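Side-chain contacts in phosphoribosylamine--glycine ligase (Thermotoga maritima, PDB 1VKZ), which catalyses the ATP-dependent joining of glycine to 5-phospho-beta-D-ribosylamine, giving N(1)-(5-phospho-beta-D-ribosyl)glycinamide in de novo purine biosynthesis: residues S171-I175 against G176-K180; V238-P241 against S242-K246; G305-N308 against A309-G313; V332-A335 against R336-D340. One frame throughout, in Å; residues are numbered along the deposited sequence.

Interaction 1: residues S171-I175 against G176-K180; sequences SKLII and GELIK
The carbonyl oxygen of Lys172 takes two backbone N-H groups from the chain that turns back past the helix end. Glu177 N lies 2.8 Å from Lys172 O, but at 125° the bond is weak. Leu178 N, 2.9 Å from the same Lys172 O, makes the sounder bond at 134°, approaching from above the carbonyl plane and not along a lone pair. A six-to-one link from Glu177 N to Lys172 O, closing round the positive-phi Gly176, recalls a Schellman motif, though that link is weak. At Gly176 a CB would clash with Ile175 O.

This reversal carries two apolar side chains back onto Leu173. Leu178 CD2 packs 3.7 Å from Leu173 CB, while Leu178 CB lies against the Leu173 backbone. Because CG of Leu173 stands anti to its own N (chi1 -176°), its CD1 branch reaches Ile179 CD1 at 3.6 Å, and these two chains run side by side, pointing the same way.

Within the ATP-grasp region, in a range predicted to bind ATP, Leu173 and Leu178 both rest on Leu158 of strand 157-160, Leu173 also touches Ile146 and Ala148 of strand 144-148, and Ile174 packs on helix 130-137.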
loop_
_atom_site.group_PDB
_atom_site.type_symbol
_atom_site.label_atom_id
_atom_site.label_comp_id
_atom_site.label_asym_id
_atom_site.label_seq_id
_atom_site.Cartn_x
_atom_site.Cartn_y
_atom_site.Cartn_z
ATOM N N SER A 171 -15.364 14.328 -16.059
ATOM C CA SER A 171 -15.235 15.749 -16.323
ATOM C C SER A 171 -15.041 16.505 -15.017
ATOM O O SER A 171 -14.198 17.387 -14.923
ATOM C CB SER A 171 -16.513 16.266 -16.997
ATOM O OG SER A 171 -16.844 15.484 -18.125
ATOM N N LYS A 172 -15.887 16.166 -14.041
ATOM C CA LYS A 172 -15.845 16.729 -12.692
ATOM C C LYS A 172 -14.559 16.381 -12.029
ATOM O O LYS A 172 -14.032 17.172 -11.274
ATOM C CB LYS A 172 -16.966 16.179 -11.802
ATOM C CG LYS A 172 -18.324 16.803 -12.022
ATOM C CD LYS A 172 -19.362 16.164 -11.113
ATOM C CE LYS A 172 -20.778 16.622 -11.469
ATOM N NZ LYS A 172 -21.210 16.095 -12.801
ATOM N N LEU A 173 -14.063 15.178 -12.298
ATOM C CA LEU A 173 -12.755 14.757 -11.776
ATOM C C LEU A 173 -11.604 15.593 -12.349
ATOM O O LEU A 173 -10.625 15.871 -11.654
ATOM C CB LEU A 173 -12.512 13.266 -12.056
ATOM C CG LEU A 173 -11.217 12.634 -11.499
ATOM C CD1 LEU A 173 -11.116 12.805 -9.999
ATOM C CD2 LEU A 173 -11.139 11.186 -11.826
ATOM N N ILE A 174 -11.710 15.957 -13.625
ATOM C CA ILE A 174 -10.714 16.818 -14.267
ATOM C C ILE A 174 -10.718 18.219 -13.624
ATOM O O ILE A 174 -9.674 18.746 -13.262
ATOM C CB ILE A 174 -10.968 16.930 -15.817
ATOM C CG1 ILE A 174 -10.677 15.608 -16.526
ATOM C CG2 ILE A 174 -10.089 18.026 -16.448
ATOM C CD1 ILE A 174 -11.416 15.426 -17.831
ATOM N N ILE A 175 -11.911 18.784 -13.463
ATOM C CA ILE A 175 -12.082 20.173 -13.028
ATOM C C ILE A 175 -12.064 20.351 -11.507
ATOM O O ILE A 175 -12.224 21.458 -11.021
ATOM C CB ILE A 175 -13.376 20.711 -13.581
ATOM C CG1 ILE A 175 -13.409 20.540 -15.094
ATOM C CG2 ILE A 175 -13.547 22.201 -13.233
ATOM C CD1 ILE A 175 -14.821 20.646 -15.656
ATOM N N GLY A 176 -11.861 19.271 -10.759
ATOM C CA GLY A 176 -11.765 19.342 -9.305
ATOM C C GLY A 176 -13.098 19.371 -8.588
ATOM O O GLY A 176 -13.143 19.601 -7.387
ATOM N N GLU A 177 -14.174 19.106 -9.318
ATOM C CA GLU A 177 -15.501 18.996 -8.725
ATOM C C GLU A 177 -15.895 17.573 -8.288
ATOM O O GLU A 177 -16.895 17.396 -7.606
ATOM C CB GLU A 177 -16.546 19.625 -9.668
ATOM C CG GLU A 177 -16.213 21.085 -9.958
ATOM C CD GLU A 177 -17.359 21.877 -10.537
ATOM O OE1 GLU A 177 -18.151 21.308 -11.325
ATOM O OE2 GLU A 177 -17.451 23.082 -10.211
ATOM N N LEU A 178 -15.121 16.559 -8.646
ATOM C CA LEU A 178 -15.448 15.206 -8.188
ATOM C C LEU A 178 -14.912 14.958 -6.793
ATOM O O LEU A 178 -15.694 14.832 -5.857
ATOM C CB LEU A 178 -14.957 14.108 -9.153
ATOM C CG LEU A 178 -15.504 12.708 -8.841
ATOM C CD1 LEU A 178 -17.038 12.679 -8.815
ATOM C CD2 LEU A 178 -15.002 11.734 -9.837
ATOM N N ILE A 179 -13.586 14.900 -6.666
ATOM C CA ILE A 179 -12.916 14.660 -5.391
ATOM C C ILE A 179 -12.192 15.924 -4.957
ATOM O O ILE A 179 -11.256 16.353 -5.616
ATOM C CB ILE A 179 -11.896 13.525 -5.527
ATOM C CG1 ILE A 179 -12.557 12.265 -6.098
ATOM C CG2 ILE A 179 -11.233 13.220 -4.175
ATOM C CD1 ILE A 179 -11.559 11.318 -6.768
ATOM N N LYS A 180 -12.643 16.526 -3.854
ATOM C CA LYS A 180 -12.020 17.736 -3.289
ATOM C C LYS A 180 -10.492 17.576 -3.194
ATOM O O LYS A 180 -9.999 16.593 -2.613
ATOM C CB LYS A 180 -12.602 18.023 -1.898
ATOM C CG LYS A 180 -12.254 19.389 -1.341
ATOM C CD LYS A 180 -13.083 20.469 -2.007
ATOM C CE LYS A 180 -12.791 21.841 -1.431
ATOM N NZ LYS A 180 -13.767 22.848 -1.943
#

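Interaction 2: residues V238-P241 against S242-K246; sequences VEIP and SDTIK
Ile245 reaches back from the first turn of its helix over the two residues that lead into it. Ile245 CB stands 3.8 Å from Pro241 O. One bond further, Ile245 CG1 lies 3.5 Å from that same Pro241 O and also meets Ile240 CG2, 3.9 Å away. The tip, Ile245 CD1, ends 3.5 Å from Ile240 O, so the extended chain runs past two successive carbonyls. CG1 sits beside the backbone N (chi1 -68°), the position that turns this longer branch towards the preceding residues. In the backbone of the same residue, Ile245 N donates to Pro241 O at 2.9 Å; the N-H...O angle of 164° and a donor in the carbonyl plane mark this as a regular first helical bond.

Pro241 holds the N-cap position. Thr244 lies alongside its ring, with OG1 near CB, whereas Thr244 CG2 meets Ile240 CG2 at 3.5 Å, those two side chains crossing at about a right angle. Asp243 folds over the same end: Asp243 OD1 comes 3.3 Å from Pro241 CB and accepts weak bonds from Thr244 N and Thr244 OG1. An alanine at Ile245 takes away everything beyond CB and would probably open a gap beside Ile240 CG2 and uncover the carbonyls of Ile240 and Pro241.

The contact lies at the surface, where the loop after strand 233-236 enters helix 242-261; Ile240 and Val238 touch Phe213, and the Ile240 side chain comes within about 4 Å of that of Leu197 on strand 195-204.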
loop_
_atom_site.group_PDB
_atom_site.type_symbol
_atom_site.label_atom_id
_atom_site.label_comp_id
_atom_site.label_asym_id
_atom_site.label_seq_id
_atom_site.Cartn_x
_atom_site.Cartn_y
_atom_site.Cartn_z
ATOM N N VAL A 238 0.243 -16.220 -1.058
ATOM C CA VAL A 238 -0.428 -16.692 -2.250
ATOM C C VAL A 238 0.602 -17.334 -3.174
ATOM O O VAL A 238 1.695 -16.816 -3.282
ATOM C CB VAL A 238 -1.038 -15.483 -3.019
ATOM C CG1 VAL A 238 -1.581 -15.899 -4.376
ATOM C CG2 VAL A 238 -2.122 -14.814 -2.195
ATOM N N GLU A 239 0.219 -18.407 -3.876
ATOM C CA GLU A 239 1.070 -19.173 -4.801
ATOM C C GLU A 239 0.864 -18.713 -6.252
ATOM O O GLU A 239 -0.228 -18.859 -6.806
ATOM C CB GLU A 239 0.711 -20.672 -4.664
ATOM C CG GLU A 239 1.508 -21.632 -5.551
ATOM C CD GLU A 239 1.296 -23.115 -5.214
ATOM O OE1 GLU A 239 0.542 -23.441 -4.258
ATOM O OE2 GLU A 239 1.891 -23.972 -5.918
ATOM N N ILE A 240 1.912 -18.166 -6.863
ATOM C CA ILE A 240 1.839 -17.671 -8.240
ATOM C C ILE A 240 2.673 -18.613 -9.146
ATOM O O ILE A 240 3.774 -19.042 -8.764
ATOM C CB ILE A 240 2.316 -16.194 -8.282
ATOM C CG1 ILE A 240 1.525 -15.351 -7.286
ATOM C CG2 ILE A 240 2.174 -15.601 -9.664
ATOM C CD1 ILE A 240 0.013 -15.373 -7.478
ATOM N N PRO A 241 2.165 -18.969 -10.323
ATOM C CA PRO A 241 2.937 -19.824 -11.219
ATOM C C PRO A 241 4.298 -19.195 -11.538
ATOM O O PRO A 241 4.417 -17.960 -11.600
ATOM C CB PRO A 241 2.053 -19.909 -12.457
ATOM C CG PRO A 241 0.693 -19.700 -11.930
ATOM C CD PRO A 241 0.861 -18.609 -10.903
ATOM N N SER A 242 5.314 -20.040 -11.713
ATOM C CA SER A 242 6.686 -19.571 -11.952
ATOM C C SER A 242 6.816 -18.718 -13.218
ATOM O O SER A 242 7.598 -17.766 -13.252
ATOM C CB SER A 242 7.634 -20.768 -12.055
ATOM O OG SER A 242 7.212 -21.637 -13.099
ATOM N N ASP A 243 6.072 -19.092 -14.256
ATOM C CA ASP A 243 6.048 -18.336 -15.519
ATOM C C ASP A 243 5.474 -16.922 -15.319
ATOM O O ASP A 243 6.012 -15.934 -15.834
ATOM C CB ASP A 243 5.295 -19.116 -16.610
ATOM C CG ASP A 243 4.104 -19.887 -16.065
ATOM O OD1 ASP A 243 3.241 -19.228 -15.432
ATOM O OD2 ASP A 243 3.954 -21.135 -16.211
ATOM N N THR A 244 4.406 -16.832 -14.532
ATOM C CA THR A 244 3.846 -15.556 -14.127
ATOM C C THR A 244 4.832 -14.725 -13.310
ATOM O O THR A 244 5.014 -13.531 -13.559
ATOM C CB THR A 244 2.565 -15.798 -13.326
ATOM O OG1 THR A 244 1.615 -16.525 -14.124
ATOM C CG2 THR A 244 1.865 -14.475 -12.987
ATOM N N ILE A 245 5.501 -15.359 -12.356
ATOM C CA ILE A 245 6.547 -14.670 -11.585
ATOM C C ILE A 245 7.674 -14.191 -12.480
ATOM O O ILE A 245 8.145 -13.080 -12.317
ATOM C CB ILE A 245 7.109 -15.571 -10.451
ATOM C CG1 ILE A 245 6.039 -15.804 -9.381
ATOM C CG2 ILE A 245 8.354 -14.946 -9.824
ATOM C CD1 ILE A 245 6.432 -16.844 -8.348
ATOM N N LYS A 246 8.125 -15.013 -13.428
ATOM C CA LYS A 246 9.200 -14.548 -14.313
ATOM C C LYS A 246 8.806 -13.301 -15.125
ATOM O O LYS A 246 9.612 -12.392 -15.319
ATOM C CB LYS A 246 9.707 -15.673 -15.224
ATOM C CG LYS A 246 10.968 -15.271 -15.994
ATOM C CD LYS A 246 11.997 -16.395 -16.121
ATOM C CE LYS A 246 13.096 -16.292 -15.054
ATOM N NZ LYS A 246 14.108 -17.386 -15.225
#

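Interaction 3: residues G305-N308 against A309-G313; sequences GFVN and AVLEG
Phe306 and Val310, one helical turn apart, form the buried, tightly packed part of this contact. Val310 CG2 sits over one face of the Phe306 ring, 4.0 Å from its centroid and 16° off the ring normal, a CH-pi arrangement displaced towards the rim, with CZ the nearest ring atom at 3.8 Å. The ring gets there because Phe306 CG stands anti to the backbone N (chi1 176°), which carries it along the helix towards Val310. The neighbouring pair is Val307 and Leu311: their side chains run side by side, pointing the same way, and Val307 CG1 meets Leu311 CD1 at 3.8 Å. Both pairs belong to a face turned to the rest of the protein, where Phe306 touches Ile30, Val307 touches Ala33 and Phe34, and Val310 touches Phe34, all on helix 25-36.

Asn308 and Glu312 occupy the looser side. Asn308 is exposed, and its amide takes no part in the contact between the two segments, while Glu312 CG lies 3.3 Å from Asn308 O without the carboxylate entering the contact.

Main-chain bonds run through both sides. Val310 N donates to Phe306 O at 3.0 Å, nearly along the C=O axis, and Glu312 N to Asn308 O at 2.9 Å with an N-H...O angle of 169°. The chemistry thus separates two tasks: main-chain bonds define the helix throughout, whereas the CH-pi and apolar contacts tie neighbouring turns of helix 303-315 together, and the same apolar face packs on helix 25-36, with exposed Asn308 and partly exposed Glu312 on the other side.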
loop_
_atom_site.group_PDB
_atom_site.type_symbol
_atom_site.label_atom_id
_atom_site.label_comp_id
_atom_site.label_asym_id
_atom_site.label_seq_id
_atom_site.Cartn_x
_atom_site.Cartn_y
_atom_site.Cartn_z
ATOM N N GLY A 305 13.662 -11.809 7.656
ATOM C CA GLY A 305 14.038 -11.720 6.257
ATOM C C GLY A 305 13.654 -10.385 5.667
ATOM O O GLY A 305 14.393 -9.819 4.873
ATOM N N PHE A 306 12.500 -9.874 6.067
ATOM C CA PHE A 306 12.111 -8.523 5.665
ATOM C C PHE A 306 13.169 -7.521 6.154
ATOM O O PHE A 306 13.787 -6.822 5.362
ATOM C CB PHE A 306 10.714 -8.169 6.189
ATOM C CG PHE A 306 10.305 -6.763 5.886
ATOM C CD1 PHE A 306 9.801 -6.429 4.653
ATOM C CD2 PHE A 306 10.451 -5.767 6.836
ATOM C CE1 PHE A 306 9.435 -5.119 4.360
ATOM C CE2 PHE A 306 10.108 -4.477 6.545
ATOM C CZ PHE A 306 9.588 -4.153 5.283
ATOM N N VAL A 307 13.403 -7.509 7.458
ATOM C CA VAL A 307 14.417 -6.647 8.051
ATOM C C VAL A 307 15.763 -6.739 7.352
ATOM O O VAL A 307 16.364 -5.732 7.035
ATOM C CB VAL A 307 14.622 -6.935 9.555
ATOM C CG1 VAL A 307 15.911 -6.295 10.069
ATOM C CG2 VAL A 307 13.466 -6.406 10.331
ATOM N N ASN A 308 16.241 -7.944 7.127
ATOM C CA ASN A 308 17.528 -8.109 6.466
ATOM C C ASN A 308 17.586 -7.536 5.052
ATOM O O ASN A 308 18.556 -6.873 4.684
ATOM C CB ASN A 308 17.933 -9.572 6.484
ATOM C CG ASN A 308 18.463 -10.013 7.855
ATOM O OD1 ASN A 308 18.840 -9.189 8.711
ATOM N ND2 ASN A 308 18.524 -11.316 8.053
ATOM N N ALA A 309 16.551 -7.782 4.260
ATOM C CA ALA A 309 16.527 -7.320 2.875
ATOM C C ALA A 309 16.492 -5.780 2.819
ATOM O O ALA A 309 17.166 -5.151 2.028
ATOM C CB ALA A 309 15.343 -7.926 2.148
ATOM N N VAL A 310 15.751 -5.179 3.733
ATOM C CA VAL A 310 15.690 -3.734 3.832
ATOM C C VAL A 310 17.044 -3.171 4.197
ATOM O O VAL A 310 17.453 -2.164 3.673
ATOM C CB VAL A 310 14.628 -3.328 4.856
ATOM C CG1 VAL A 310 14.666 -1.859 5.137
ATOM C CG2 VAL A 310 13.267 -3.682 4.297
ATOM N N LEU A 311 17.750 -3.812 5.112
ATOM C CA LEU A 311 19.011 -3.267 5.571
ATOM C C LEU A 311 20.045 -3.415 4.485
ATOM O O LEU A 311 20.800 -2.493 4.214
ATOM C CB LEU A 311 19.440 -3.957 6.851
ATOM C CG LEU A 311 18.666 -3.535 8.102
ATOM C CD1 LEU A 311 19.116 -4.400 9.279
ATOM C CD2 LEU A 311 18.823 -2.029 8.425
ATOM N N GLU A 312 20.068 -4.579 3.857
ATOM C CA GLU A 312 20.971 -4.837 2.768
ATOM C C GLU A 312 20.732 -3.903 1.609
ATOM O O GLU A 312 21.678 -3.414 1.014
ATOM C CB GLU A 312 20.847 -6.289 2.303
ATOM C CG GLU A 312 21.544 -7.254 3.237
ATOM C CD GLU A 312 22.957 -6.776 3.580
ATOM O OE1 GLU A 312 23.632 -6.193 2.690
ATOM O OE2 GLU A 312 23.387 -6.962 4.745
ATOM N N GLY A 313 19.472 -3.661 1.289
ATOM C CA GLY A 313 19.112 -2.708 0.258
ATOM C C GLY A 313 19.524 -1.293 0.621
ATOM O O GLY A 313 20.181 -0.601 -0.168
#

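Interaction 4: residues V332-A335 against R336-D340; sequences VLAA and RGYPD
A type II beta turn from Ala335 to Tyr338 carries the chain out of strand 327-334, and its closing bond runs from Tyr338 N to Ala335 O. That bond is 3.1 Å long with an N-H...O angle of 162°, the donor lying above the carbonyl plane and off the lone pairs. The third position of the turn is Gly337, whose phi of 102° would jam any CB against the preceding carbonyl oxygen, as expected for this turn type.

The turn also brings Tyr338 CB to 3.2 Å from Ala335 O, and Ala334 CB touches Tyr338 CD2 at 3.7 Å, obliquely to the ring. Tyr338 has CG anti to its own nitrogen (chi1 -179°), which puts the CG-CD2 side of the ring by Ala334 CB while its hydroxyl end leads away. Strand 327-334 is an inner strand of an antiparallel sheet, paired with strand 374-382, and Tyr338 rests on Arg374 there. The chain then passes through a cis peptide into Pro339, whose CB lies 3.9 Å above the plane of the Tyr338 ring, offset towards the rim.

Arg336 points its CB away from the strand and makes a long, weak ion pair with Glu343. At the far end of the ring, Tyr338 OH is hydrogen-bonded to Gly230 N, and the Tyr338 side chain stands about 7 Å from that of Lys155, which is predicted to belong to the ATP site.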
loop_
_atom_site.group_PDB
_atom_site.type_symbol
_atom_site.label_atom_id
_atom_site.label_comp_id
_atom_site.label_asym_id
_atom_site.label_seq_id
_atom_site.Cartn_x
_atom_site.Cartn_y
_atom_site.Cartn_z
ATOM N N VAL A 332 -8.766 -6.947 9.559
ATOM C CA VAL A 332 -8.815 -5.570 9.920
ATOM C C VAL A 332 -10.132 -5.302 10.670
ATOM O O VAL A 332 -11.219 -5.605 10.156
ATOM C CB VAL A 332 -8.702 -4.651 8.671
ATOM C CG1 VAL A 332 -8.655 -3.176 9.090
ATOM C CG2 VAL A 332 -7.472 -4.983 7.833
ATOM N N LEU A 333 -10.024 -4.745 11.886
ATOM C CA LEU A 333 -11.171 -4.090 12.533
ATOM C C LEU A 333 -11.151 -2.581 12.258
ATOM O O LEU A 333 -10.167 -1.889 12.530
ATOM C CB LEU A 333 -11.211 -4.354 14.030
ATOM C CG LEU A 333 -10.869 -5.782 14.429
ATOM C CD1 LEU A 333 -10.785 -5.854 15.953
ATOM C CD2 LEU A 333 -11.876 -6.719 13.870
ATOM N N ALA A 334 -12.252 -2.096 11.695
ATOM C CA ALA A 334 -12.426 -0.693 11.380
ATOM C C ALA A 334 -13.605 -0.105 12.168
ATOM O O ALA A 334 -14.377 -0.816 12.821
ATOM C CB ALA A 334 -12.632 -0.517 9.893
ATOM N N ALA A 335 -13.717 1.206 12.138
ATOM C CA ALA A 335 -14.769 1.889 12.858
ATOM C C ALA A 335 -16.066 1.892 12.071
ATOM O O ALA A 335 -16.067 1.879 10.841
ATOM C CB ALA A 335 -14.348 3.306 13.143
ATOM N N ARG A 336 -17.183 1.943 12.780
ATOM C CA ARG A 336 -18.446 2.235 12.145
ATOM C C ARG A 336 -18.333 3.553 11.393
ATOM O O ARG A 336 -17.854 4.553 11.939
ATOM C CB ARG A 336 -19.560 2.341 13.174
ATOM C CG ARG A 336 -20.888 2.769 12.552
ATOM C CD ARG A 336 -22.013 2.900 13.522
ATOM N NE ARG A 336 -22.343 1.609 14.107
ATOM C CZ ARG A 336 -22.152 1.259 15.374
ATOM N NH1 ARG A 336 -21.602 2.093 16.261
ATOM N NH2 ARG A 336 -22.525 0.042 15.761
ATOM N N GLY A 337 -18.782 3.553 10.140
ATOM C CA GLY A 337 -18.677 4.733 9.271
ATOM C C GLY A 337 -17.558 4.677 8.236
ATOM O O GLY A 337 -17.600 5.415 7.245
ATOM N N TYR A 338 -16.571 3.808 8.453
ATOM C CA TYR A 338 -15.453 3.645 7.545
ATOM C C TYR A 338 -15.928 3.107 6.207
ATOM O O TYR A 338 -16.640 2.118 6.217
ATOM C CB TYR A 338 -14.444 2.640 8.143
ATOM C CG TYR A 338 -13.215 2.418 7.268
ATOM C CD1 TYR A 338 -12.284 3.432 7.095
ATOM C CD2 TYR A 338 -12.981 1.202 6.638
ATOM C CE1 TYR A 338 -11.158 3.260 6.312
ATOM C CE2 TYR A 338 -11.849 1.017 5.839
ATOM C CZ TYR A 338 -10.942 2.064 5.663
ATOM O OH TYR A 338 -9.804 1.931 4.870
ATOM N N PRO A 339 -15.520 3.680 5.063
ATOM C CA PRO A 339 -14.523 4.750 4.959
ATOM C C PRO A 339 -15.007 6.205 4.915
ATOM O O PRO A 339 -14.233 7.099 5.239
ATOM C CB PRO A 339 -13.821 4.426 3.627
ATOM C CG PRO A 339 -14.698 3.410 2.933
ATOM C CD PRO A 339 -15.957 3.257 3.724
ATOM N N ASP A 340 -16.244 6.455 4.516
ATOM C CA ASP A 340 -16.650 7.818 4.198
ATOM C C ASP A 340 -16.700 8.763 5.409
ATOM O O ASP A 340 -16.695 9.985 5.244
ATOM C CB ASP A 340 -17.998 7.799 3.469
ATOM C CG ASP A 340 -17.911 7.145 2.084
ATOM O OD1 ASP A 340 -16.888 6.463 1.782
ATOM O OD2 ASP A 340 -18.827 7.271 1.231
#

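The four contacts follow one another along the chain without touching. Interactions 1, 2 and 3 fall in the ATP-grasp range, interaction 4 in the C domain. The centres of interactions 2 and 3 are about 22 Å apart, those of 1 and 3 about 41 Å, on opposite sides of the chain's centre. Interaction 1 comes within about 11 Å of interaction 4, nearest atoms. Strand 233-236, which leads into interaction 2, neighbours strand 327-334 of interaction 4 in one antiparallel sheet, so that sheet links residues of the ATP-grasp and C ranges. Each contact marks a local element, two helix ends, a helix body and a turn, within an enzyme assembled from several domains.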